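Long-range contacts in teichoic acid biosynthesis protein F (Staphylococcus epidermidis, PDB 3L7I), which is a TagF-family protein of teichoic acid biosynthesis, modelled here as two Rossmann-like domains in a GT-B arrangement: residues A[474-479]-A[496-501]; A[425-430]-A[437-442]. One frame throughout, in Å; residues are numbered along the deposited sequence.

Overall arrangement
The modelled chain carries two parallel sheets, and both contacts lie in the domain of the first. Strand 418-423 comes first and runs into the loop that holds 425-430. Contact 2 closes a short loop by bringing this segment against strand 438-441. The chain then passes through helix 465-476, whose C-terminal part enters 474-479. Contact 1 closes the loop formed by strand 481-484 and helix 487-496, where 496-501 packs back on 474-479. The two contacts lie in series along the chain and do not nest or cross. Glu475 joins them, since its OE2 reaches both Thr427 and Tyr439 of contact 2.

Contact 1 of 2, residues A[474-479]-A[496-501]; sequences RETSRW and AFWMDE
Thr476 OG1 donates a hydrogen bond to Phe497 O at 2.7 Å. The contact lies in the N-terminal Rossmann-like domain of a GT-B fold, and its two segments precede and follow strand 481-484 of the parallel sheet. The C-terminal part of helix 465-476 and a type I turn from Thr476 to Trp479 pack against the chain leaving helix 487-496. Phe497 is the first residue to depart from the helical backbone there. The Thr476 hydroxyl approaches at a C=O...O angle of 148° and is tilted out of the carbonyl plane. It also makes a weak hydrogen bond to Asn473 O, within its own helix. With chi1 76°, Thr476 OG1 sits between its backbone N and carbonyl carbon and faces Phe497 O. The same OG1 lies at the edge of the Trp498 ring, near its plane.

The rest of the contact is apolar. The six-membered ring of Trp479 points its edge at one face of Phe497, with centroids 5.2 Å apart and planes at 77°. This is a T-shaped stack. Trp479 CZ3 does the touching, over the rim of that face and 3.8 Å from Phe497 CD1. Met499 bends at its second and third torsions, and its SD comes 4.1 Å from Trp479 CE3. This is an oblique Met-aromatic contact. Phe497 also meets Trp443 edge-to-face, and its ring meets that of Phe493.

The Trp479 ring folds back over Thr476, whose CA lies over the centre of one face. At the ring edge Trp479 NE1 donates to Glu475 OE2 at 2.8 Å, in the indole plane but from above the carboxylate plane. Arg478 NH1 also bonds to Pro428 O in loop 425-430. It forms a salt bridge with Glu475 OE1 at 2.6 Å, on the syn side of that oxygen.

Contact 2 of 2, residues A[425-430]-A[437-442]; sequences ARTPLY and QTYIQT
Segment 425-430 is irregular and passes alongside strand 438-441, with CA atoms nearest at Ala425 and Gln441, 7.3 Å apart. Side chains of the strand bridge this distance. Gln441 NE2 donates to Ala425 O at 3.3 Å. The N-H...O angle is 163°, so the bond is fairly straight at the donor. At the acceptor the amide comes from above the carbonyl plane, with a C=O...N angle of 107°. Ala425 O lies close to the amide plane of Gln441. The Gln441 chain starts with CG anti to the backbone N (chi1 -180°) and then bends at chi2, which brings the amide over to the loop. Its OE1 accepts from Trp443 N just beyond the strand. That bond is consistent with NE2 being the atom turned to Ala425.

Both segments belong to the Rossmann-like domain at the N-terminal end of the modelled chain. Strand 438-441 lies in its seven-stranded parallel sheet, between strands 418-423 and 481-484. The loop leaves the end of strand 418-423, and the contact joins this loop to the next strand in the chain.

Two residues back along the strand, Tyr439 meets Thr427. Their side chains come from opposite directions. Thr427 presents both branches to the phenol end of the ring, CG2 toward CZ and OG1 toward OH and the ring atoms near it. Thr427 OG1 makes a weak hydrogen bond to Tyr439 OH at 3.2 Å and lies 3.6 Å from Tyr439 CE2, oblique to the ring. The stronger partner of the phenol is Glu475 OE2, which makes a probable hydrogen bond to Tyr439 OH. The same carboxylate oxygen accepts from Thr427 N.

Contact 1 of 2, residues A[474-479]-A[496-501]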
ATOM      1  N   ARG A 474       6.375 -19.838 -25.747  1.00 61.23           N
ATOM      2  CA  ARG A 474       5.171 -19.196 -25.241  1.00 61.44           C
ATOM      3  C   ARG A 474       4.361 -18.557 -26.377  1.00 60.28           C
ATOM      4  O   ARG A 474       3.129 -18.665 -26.411  1.00 60.61           O
ATOM      5  CB  ARG A 474       5.529 -18.123 -24.210  1.00 61.91           C
ATOM      6  CG  ARG A 474       5.598 -18.593 -22.774  1.00 63.60           C
ATOM      7  CD  ARG A 474       6.112 -17.491 -21.813  1.00 64.33           C
ATOM      8  NE  ARG A 474       6.877 -18.069 -20.696  1.00 65.94           N
ATOM      9  CZ  ARG A 474       6.843 -17.635 -19.430  1.00 67.50           C
ATOM     10  NH1 ARG A 474       6.065 -16.603 -19.099  1.00 67.68           N
ATOM     11  NH2 ARG A 474       7.572 -18.236 -18.484  1.00 69.11           N
ATOM     12  N   GLU A 475       5.056 -17.881 -27.295  1.00 59.13           N
ATOM     13  CA  GLU A 475       4.410 -17.173 -28.391  1.00 58.16           C
ATOM     14  C   GLU A 475       3.795 -18.141 -29.384  1.00 58.10           C
ATOM     15  O   GLU A 475       2.646 -17.955 -29.790  1.00 58.16           O
ATOM     16  CB  GLU A 475       5.396 -16.240 -29.095  1.00 57.18           C
ATOM     17  CG  GLU A 475       5.014 -15.791 -30.527  1.00 56.21           C
ATOM     18  CD  GLU A 475       3.738 -14.947 -30.599  1.00 56.24           C
ATOM     19  OE1 GLU A 475       3.084 -14.788 -29.537  1.00 57.03           O
ATOM     20  OE2 GLU A 475       3.382 -14.461 -31.704  1.00 55.65           O
ATOM     21  N   THR A 476       4.531 -19.177 -29.776  1.00 58.23           N
ATOM     22  CA  THR A 476       3.975 -20.055 -30.796  1.00 58.42           C
ATOM     23  C   THR A 476       2.800 -20.850 -30.227  1.00 59.69           C
ATOM     24  O   THR A 476       1.877 -21.224 -30.962  1.00 60.08           O
ATOM     25  CB  THR A 476       5.002 -21.006 -31.410  1.00 58.55           C
ATOM     26  OG1 THR A 476       5.282 -22.069 -30.489  1.00 59.74           O
ATOM     27  CG2 THR A 476       6.262 -20.263 -31.757  1.00 57.60           C
ATOM     28  N   SER A 477       2.818 -21.095 -28.923  1.00 60.53           N
ATOM     29  CA  SER A 477       1.724 -21.845 -28.334  1.00 61.92           C
ATOM     30  C   SER A 477       0.390 -21.117 -28.517  1.00 61.95           C
ATOM     31  O   SER A 477      -0.666 -21.716 -28.368  1.00 63.16           O
ATOM     32  CB  SER A 477       1.970 -22.122 -26.847  1.00 62.96           C
ATOM     33  OG  SER A 477       1.483 -21.060 -26.018  1.00 62.96           O
ATOM     34  N   ARG A 478       0.443 -19.829 -28.818  1.00 60.83           N
ATOM     35  CA  ARG A 478      -0.765 -19.029 -28.949  1.00 60.99           C
ATOM     36  C   ARG A 478      -1.257 -18.952 -30.408  1.00 60.59           C
ATOM     37  O   ARG A 478      -2.366 -18.486 -30.671  1.00 61.05           O
ATOM     38  CB  ARG A 478      -0.527 -17.601 -28.424  1.00 60.37           C
ATOM     39  CG  ARG A 478       0.146 -17.499 -27.070  1.00 60.82           C
ATOM     40  CD  ARG A 478       0.184 -16.068 -26.577  1.00 60.65           C
ATOM     41  NE  ARG A 478       0.928 -15.177 -27.469  1.00 59.37           N
ATOM     42  CZ  ARG A 478       0.899 -13.848 -27.377  1.00 59.23           C
ATOM     43  NH1 ARG A 478       1.589 -13.096 -28.223  1.00 58.23           N
ATOM     44  NH2 ARG A 478       0.158 -13.272 -26.433  1.00 60.28           N
ATOM     45  N   TRP A 479      -0.407 -19.372 -31.346  1.00 59.91           N
ATOM     46  CA  TRP A 479      -0.765 -19.360 -32.752  1.00 59.73           C
ATOM     47  C   TRP A 479      -1.788 -20.443 -33.021  1.00 61.28           C
ATOM     48  O   TRP A 479      -1.489 -21.631 -32.897  1.00 62.08           O
ATOM     49  CB  TRP A 479       0.443 -19.619 -33.651  1.00 58.88           C
ATOM     50  CG  TRP A 479       1.557 -18.618 -33.583  1.00 57.55           C
ATOM     51  CD1 TRP A 479       1.551 -17.376 -32.982  1.00 57.00           C
ATOM     52  CD2 TRP A 479       2.838 -18.767 -34.174  1.00 56.86           C
ATOM     53  NE1 TRP A 479       2.772 -16.763 -33.155  1.00 56.07           N
ATOM     54  CE2 TRP A 479       3.577 -17.601 -33.883  1.00 55.94           C
ATOM     55  CE3 TRP A 479       3.433 -19.774 -34.930  1.00 57.15           C
ATOM     56  CZ2 TRP A 479       4.867 -17.426 -34.317  1.00 55.30           C
ATOM     57  CZ3 TRP A 479       4.713 -19.599 -35.353  1.00 56.47           C
ATOM     58  CH2 TRP A 479       5.423 -18.437 -35.047  1.00 55.54           C
ATOM     59  N   ALA A 496      10.744 -26.637 -35.092  1.00 62.71           N
ATOM     60  CA  ALA A 496      11.361 -25.360 -34.731  1.00 61.32           C
ATOM     61  C   ALA A 496      10.433 -24.441 -33.946  1.00 60.38           C
ATOM     62  O   ALA A 496      10.893 -23.553 -33.214  1.00 59.77           O
ATOM     63  CB  ALA A 496      11.872 -24.643 -35.980  1.00 60.39           C
ATOM     64  N   PHE A 497       9.131 -24.654 -34.105  1.00 60.51           N
ATOM     65  CA  PHE A 497       8.142 -23.812 -33.455  1.00 59.83           C
ATOM     66  C   PHE A 497       7.252 -24.572 -32.484  1.00 60.99           C
ATOM     67  O   PHE A 497       6.262 -24.025 -32.006  1.00 60.73           O
ATOM     68  CB  PHE A 497       7.250 -23.141 -34.500  1.00 59.01           C
ATOM     69  CG  PHE A 497       7.919 -22.038 -35.267  1.00 57.76           C
ATOM     70  CD1 PHE A 497       7.537 -21.763 -36.582  1.00 57.40           C
ATOM     71  CD2 PHE A 497       8.920 -21.277 -34.681  1.00 57.18           C
ATOM     72  CE1 PHE A 497       8.152 -20.732 -37.301  1.00 56.39           C
ATOM     73  CE2 PHE A 497       9.536 -20.257 -35.382  1.00 56.25           C
ATOM     74  CZ  PHE A 497       9.159 -19.977 -36.689  1.00 55.81           C
ATOM     75  N   TRP A 498       7.590 -25.825 -32.194  1.00 62.44           N
ATOM     76  CA  TRP A 498       6.752 -26.645 -31.328  1.00 63.83           C
ATOM     77  C   TRP A 498       5.304 -26.594 -31.826  1.00 63.94           C
ATOM     78  O   TRP A 498       4.409 -26.179 -31.078  1.00 63.95           O
ATOM     79  CB  TRP A 498       6.779 -26.119 -29.876  1.00 63.79           C
ATOM     80  CG  TRP A 498       8.144 -25.888 -29.227  1.00 63.75           C
ATOM     81  CD1 TRP A 498       8.887 -26.797 -28.513  1.00 65.20           C
ATOM     82  CD2 TRP A 498       8.896 -24.666 -29.209  1.00 62.48           C
ATOM     83  NE1 TRP A 498      10.055 -26.223 -28.083  1.00 64.93           N
ATOM     84  CE2 TRP A 498      10.086 -24.917 -28.487  1.00 63.30           C
ATOM     85  CE3 TRP A 498       8.686 -23.388 -29.745  1.00 60.95           C
ATOM     86  CZ2 TRP A 498      11.058 -23.944 -28.285  1.00 62.72           C
ATOM     87  CZ3 TRP A 498       9.654 -22.411 -29.539  1.00 60.32           C
ATOM     88  CH2 TRP A 498      10.824 -22.697 -28.807  1.00 61.24           C
ATOM     89  N   MET A 499       5.058 -26.973 -33.075  1.00 66.40           N
ATOM     90  CA  MET A 499       3.705 -26.864 -33.632  1.00 64.53           C
ATOM     91  C   MET A 499       3.095 -28.229 -33.929  1.00 66.96           C
ATOM     92  O   MET A 499       3.814 -29.189 -34.182  1.00 69.43           O
ATOM     93  CB  MET A 499       3.718 -26.033 -34.918  1.00 63.32           C
ATOM     94  CG  MET A 499       3.949 -24.558 -34.706  1.00 61.45           C
ATOM     95  SD  MET A 499       2.418 -23.722 -34.269  1.00 61.32           S
ATOM     96  CE  MET A 499       1.291 -24.695 -35.240  1.00 63.04           C
ATOM     97  N   ASP A 500       1.771 -28.321 -33.899  1.00 79.93           N
ATOM     98  CA  ASP A 500       1.105 -29.526 -34.369  1.00 82.04           C
ATOM     99  C   ASP A 500       0.880 -29.360 -35.860  1.00 79.98           C
ATOM    100  O   ASP A 500       0.643 -28.251 -36.315  1.00 77.16           O
ATOM    101  CB  ASP A 500      -0.248 -29.715 -33.681  1.00 83.46           C
ATOM    102  CG  ASP A 500      -0.152 -29.692 -32.163  1.00 85.68           C
ATOM    103  OD1 ASP A 500       0.698 -30.419 -31.596  1.00 88.46           O
ATOM    104  OD2 ASP A 500      -0.951 -28.955 -31.540  1.00 85.29           O
ATOM    105  N   GLU A 501       0.947 -30.441 -36.629  1.00 99.34           N
ATOM    106  CA  GLU A 501       0.660 -30.329 -38.052  1.00 98.12           C
ATOM    107  C   GLU A 501      -0.787 -29.900 -38.221  1.00 97.31           C
ATOM    108  O   GLU A 501      -1.160 -29.264 -39.201  1.00 95.82           O
ATOM    109  CB  GLU A 501       0.921 -31.649 -38.778  1.00101.20           C
ATOM    110  CG  GLU A 501       0.568 -31.605 -40.268  1.00100.75           C
ATOM    111  CD  GLU A 501       1.376 -32.593 -41.111  1.00103.63           C
ATOM    112  OE1 GLU A 501       1.563 -33.751 -40.661  1.00107.24           O
ATOM    113  OE2 GLU A 501       1.816 -32.206 -42.225  1.00102.83           O
TER

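Contact 2 of 2, residues A[425-430]-A[437-442]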
ATOM      1  N   ALA A 425       4.751 -11.936 -37.781  1.00 52.06           N
ATOM      2  CA  ALA A 425       5.902 -11.953 -36.886  1.00 51.81           C
ATOM      3  C   ALA A 425       5.391 -12.129 -35.488  1.00 51.67           C
ATOM      4  O   ALA A 425       4.189 -12.039 -35.255  1.00 51.75           O
ATOM      5  CB  ALA A 425       6.696 -10.687 -37.008  1.00 51.86           C
ATOM      6  N   ARG A 426       6.292 -12.395 -34.557  1.00 51.59           N
ATOM      7  CA  ARG A 426       5.889 -12.643 -33.180  1.00 51.56           C
ATOM      8  C   ARG A 426       5.185 -11.422 -32.656  1.00 51.50           C
ATOM      9  O   ARG A 426       5.657 -10.323 -32.899  1.00 51.53           O
ATOM     10  CB  ARG A 426       7.109 -12.937 -32.318  1.00 51.67           C
ATOM     11  CG  ARG A 426       7.763 -14.220 -32.690  1.00 51.91           C
ATOM     12  CD  ARG A 426       9.116 -14.279 -32.087  1.00 52.23           C
ATOM     13  NE  ARG A 426       8.981 -14.329 -30.655  1.00 52.36           N
ATOM     14  CZ  ARG A 426      10.001 -14.307 -29.821  1.00 52.79           C
ATOM     15  NH1 ARG A 426      11.223 -14.232 -30.317  1.00 53.15           N
ATOM     16  NH2 ARG A 426       9.779 -14.357 -28.504  1.00 52.98           N
ATOM     17  N   THR A 427       4.055 -11.594 -31.970  1.00 51.56           N
ATOM     18  CA  THR A 427       3.440 -10.447 -31.310  1.00 51.63           C
ATOM     19  C   THR A 427       3.678 -10.560 -29.810  1.00 51.64           C
ATOM     20  O   THR A 427       3.758 -11.663 -29.286  1.00 51.68           O
ATOM     21  CB  THR A 427       1.922 -10.207 -31.684  1.00 51.91           C
ATOM     22  OG1 THR A 427       1.089 -11.104 -30.963  1.00 52.07           O
ATOM     23  CG2 THR A 427       1.649 -10.350 -33.189  1.00 52.07           C
ATOM     24  N   PRO A 428       3.823  -9.412 -29.127  1.00 51.73           N
ATOM     25  CA  PRO A 428       4.268  -9.333 -27.723  1.00 51.85           C
ATOM     26  C   PRO A 428       3.496 -10.242 -26.760  1.00 51.96           C
ATOM     27  O   PRO A 428       2.298 -10.468 -26.930  1.00 52.04           O
ATOM     28  CB  PRO A 428       4.046  -7.863 -27.350  1.00 52.08           C
ATOM     29  CG  PRO A 428       4.007  -7.127 -28.636  1.00 52.10           C
ATOM     30  CD  PRO A 428       3.495  -8.087 -29.689  1.00 51.89           C
ATOM     31  N   LEU A 429       4.184 -10.751 -25.743  1.00 52.13           N
ATOM     32  CA  LEU A 429       3.537 -11.599 -24.750  1.00 52.38           C
ATOM     33  C   LEU A 429       2.625 -10.843 -23.753  1.00 52.60           C
ATOM     34  O   LEU A 429       1.720 -11.440 -23.171  1.00 52.86           O
ATOM     35  CB  LEU A 429       4.573 -12.431 -24.019  1.00 52.68           C
ATOM     36  CG  LEU A 429       5.185 -13.500 -24.905  1.00 52.67           C
ATOM     37  CD1 LEU A 429       6.248 -14.255 -24.140  1.00 53.19           C
ATOM     38  CD2 LEU A 429       4.113 -14.452 -25.414  1.00 52.69           C
ATOM     39  N   TYR A 430       2.838  -9.546 -23.549  1.00 52.64           N
ATOM     40  CA  TYR A 430       1.925  -8.816 -22.680  1.00 52.95           C
ATOM     41  C   TYR A 430       0.532  -8.666 -23.314  1.00 53.01           C
ATOM     42  O   TYR A 430      -0.413  -8.308 -22.629  1.00 53.39           O
ATOM     43  CB  TYR A 430       2.492  -7.458 -22.222  1.00 53.18           C
ATOM     44  CG  TYR A 430       3.036  -6.605 -23.345  1.00 53.04           C
ATOM     45  CD1 TYR A 430       2.182  -5.851 -24.145  1.00 53.10           C
ATOM     46  CD2 TYR A 430       4.408  -6.559 -23.609  1.00 53.02           C
ATOM     47  CE1 TYR A 430       2.680  -5.069 -25.170  1.00 53.11           C
ATOM     48  CE2 TYR A 430       4.916  -5.786 -24.629  1.00 53.01           C
ATOM     49  CZ  TYR A 430       4.050  -5.045 -25.418  1.00 53.04           C
ATOM     50  OH  TYR A 430       4.548  -4.278 -26.458  1.00 53.17           O
ATOM     51  N   GLN A 437     -10.485 -15.658 -29.004  1.00 60.11           N
ATOM     52  CA  GLN A 437      -9.876 -15.036 -30.191  1.00 59.46           C
ATOM     53  C   GLN A 437      -9.044 -16.011 -31.048  1.00 59.05           C
ATOM     54  O   GLN A 437      -8.486 -16.997 -30.541  1.00 58.80           O
ATOM     55  CB  GLN A 437      -9.009 -13.841 -29.753  1.00 58.31           C
ATOM     56  CG  GLN A 437      -9.725 -12.861 -28.811  1.00 58.73           C
ATOM     57  CD  GLN A 437      -8.799 -11.813 -28.179  1.00 57.71           C
ATOM     58  OE1 GLN A 437      -8.059 -12.103 -27.243  1.00 57.05           O
ATOM     59  NE2 GLN A 437      -8.878 -10.581 -28.668  1.00 57.77           N
ATOM     60  N   THR A 438      -8.960 -15.733 -32.344  1.00 59.10           N
ATOM     61  CA  THR A 438      -8.176 -16.574 -33.238  1.00 58.78           C
ATOM     62  C   THR A 438      -6.930 -15.835 -33.732  1.00 57.55           C
ATOM     63  O   THR A 438      -7.048 -14.775 -34.368  1.00 57.53           O
ATOM     64  CB  THR A 438      -8.990 -17.024 -34.449  1.00 59.99           C
ATOM     65  OG1 THR A 438     -10.165 -17.701 -34.007  1.00 61.35           O
ATOM     66  CG2 THR A 438      -8.188 -17.986 -35.278  1.00 59.76           C
ATOM     67  N   TYR A 439      -5.744 -16.385 -33.443  1.00 56.69           N
ATOM     68  CA  TYR A 439      -4.482 -15.759 -33.830  1.00 55.65           C
ATOM     69  C   TYR A 439      -3.906 -16.475 -35.064  1.00 55.69           C
ATOM     70  O   TYR A 439      -3.441 -17.629 -34.977  1.00 55.76           O
ATOM     71  CB  TYR A 439      -3.505 -15.794 -32.653  1.00 54.86           C
ATOM     72  CG  TYR A 439      -2.157 -15.105 -32.852  1.00 53.95           C
ATOM     73  CD1 TYR A 439      -1.727 -14.672 -34.107  1.00 53.79           C
ATOM     74  CD2 TYR A 439      -1.280 -14.946 -31.770  1.00 53.40           C
ATOM     75  CE1 TYR A 439      -0.487 -14.072 -34.267  1.00 53.12           C
ATOM     76  CE2 TYR A 439      -0.030 -14.342 -31.925  1.00 52.78           C
ATOM     77  CZ  TYR A 439       0.356 -13.904 -33.170  1.00 52.64           C
ATOM     78  OH  TYR A 439       1.591 -13.298 -33.302  1.00 52.18           O
ATOM     79  N   ILE A 440      -3.949 -15.799 -36.213  1.00 55.79           N
ATOM     80  CA  ILE A 440      -3.421 -16.369 -37.450  1.00 55.89           C
ATOM     81  C   ILE A 440      -1.998 -15.889 -37.716  1.00 54.94           C
ATOM     82  O   ILE A 440      -1.761 -14.693 -37.852  1.00 54.59           O
ATOM     83  CB  ILE A 440      -4.331 -16.042 -38.661  1.00 56.82           C
ATOM     84  CG1 ILE A 440      -5.707 -16.673 -38.471  1.00 58.02           C
ATOM     85  CG2 ILE A 440      -3.746 -16.581 -39.934  1.00 56.96           C
ATOM     86  CD1 ILE A 440      -6.605 -16.476 -39.656  1.00 59.19           C
ATOM     87  N   GLN A 441      -1.058 -16.829 -37.767  1.00 54.69           N
ATOM     88  CA  GLN A 441       0.357 -16.530 -37.981  1.00 53.98           C
ATOM     89  C   GLN A 441       0.769 -16.900 -39.392  1.00 54.26           C
ATOM     90  O   GLN A 441       0.608 -18.053 -39.822  1.00 54.82           O
ATOM     91  CB  GLN A 441       1.228 -17.319 -37.001  1.00 53.68           C
ATOM     92  CG  GLN A 441       2.716 -17.060 -37.145  1.00 53.16           C
ATOM     93  CD  GLN A 441       3.086 -15.575 -37.036  1.00 52.64           C
ATOM     94  OE1 GLN A 441       3.573 -14.991 -37.993  1.00 52.59           O
ATOM     95  NE2 GLN A 441       2.857 -14.971 -35.874  1.00 52.40           N
ATOM     96  N   THR A 442       1.303 -15.936 -40.126  1.00 53.99           N
ATOM     97  CA  THR A 442       1.600 -16.195 -41.518  1.00 54.37           C
ATOM     98  C   THR A 442       3.050 -16.536 -41.615  1.00 53.97           C
ATOM     99  O   THR A 442       3.488 -17.160 -42.580  1.00 54.31           O
ATOM    100  CB  THR A 442       1.342 -14.962 -42.334  1.00 54.53           C
ATOM    101  OG1 THR A 442       2.288 -13.955 -41.958  1.00 53.90           O
ATOM    102  CG2 THR A 442      -0.045 -14.438 -42.040  1.00 55.00           C
TER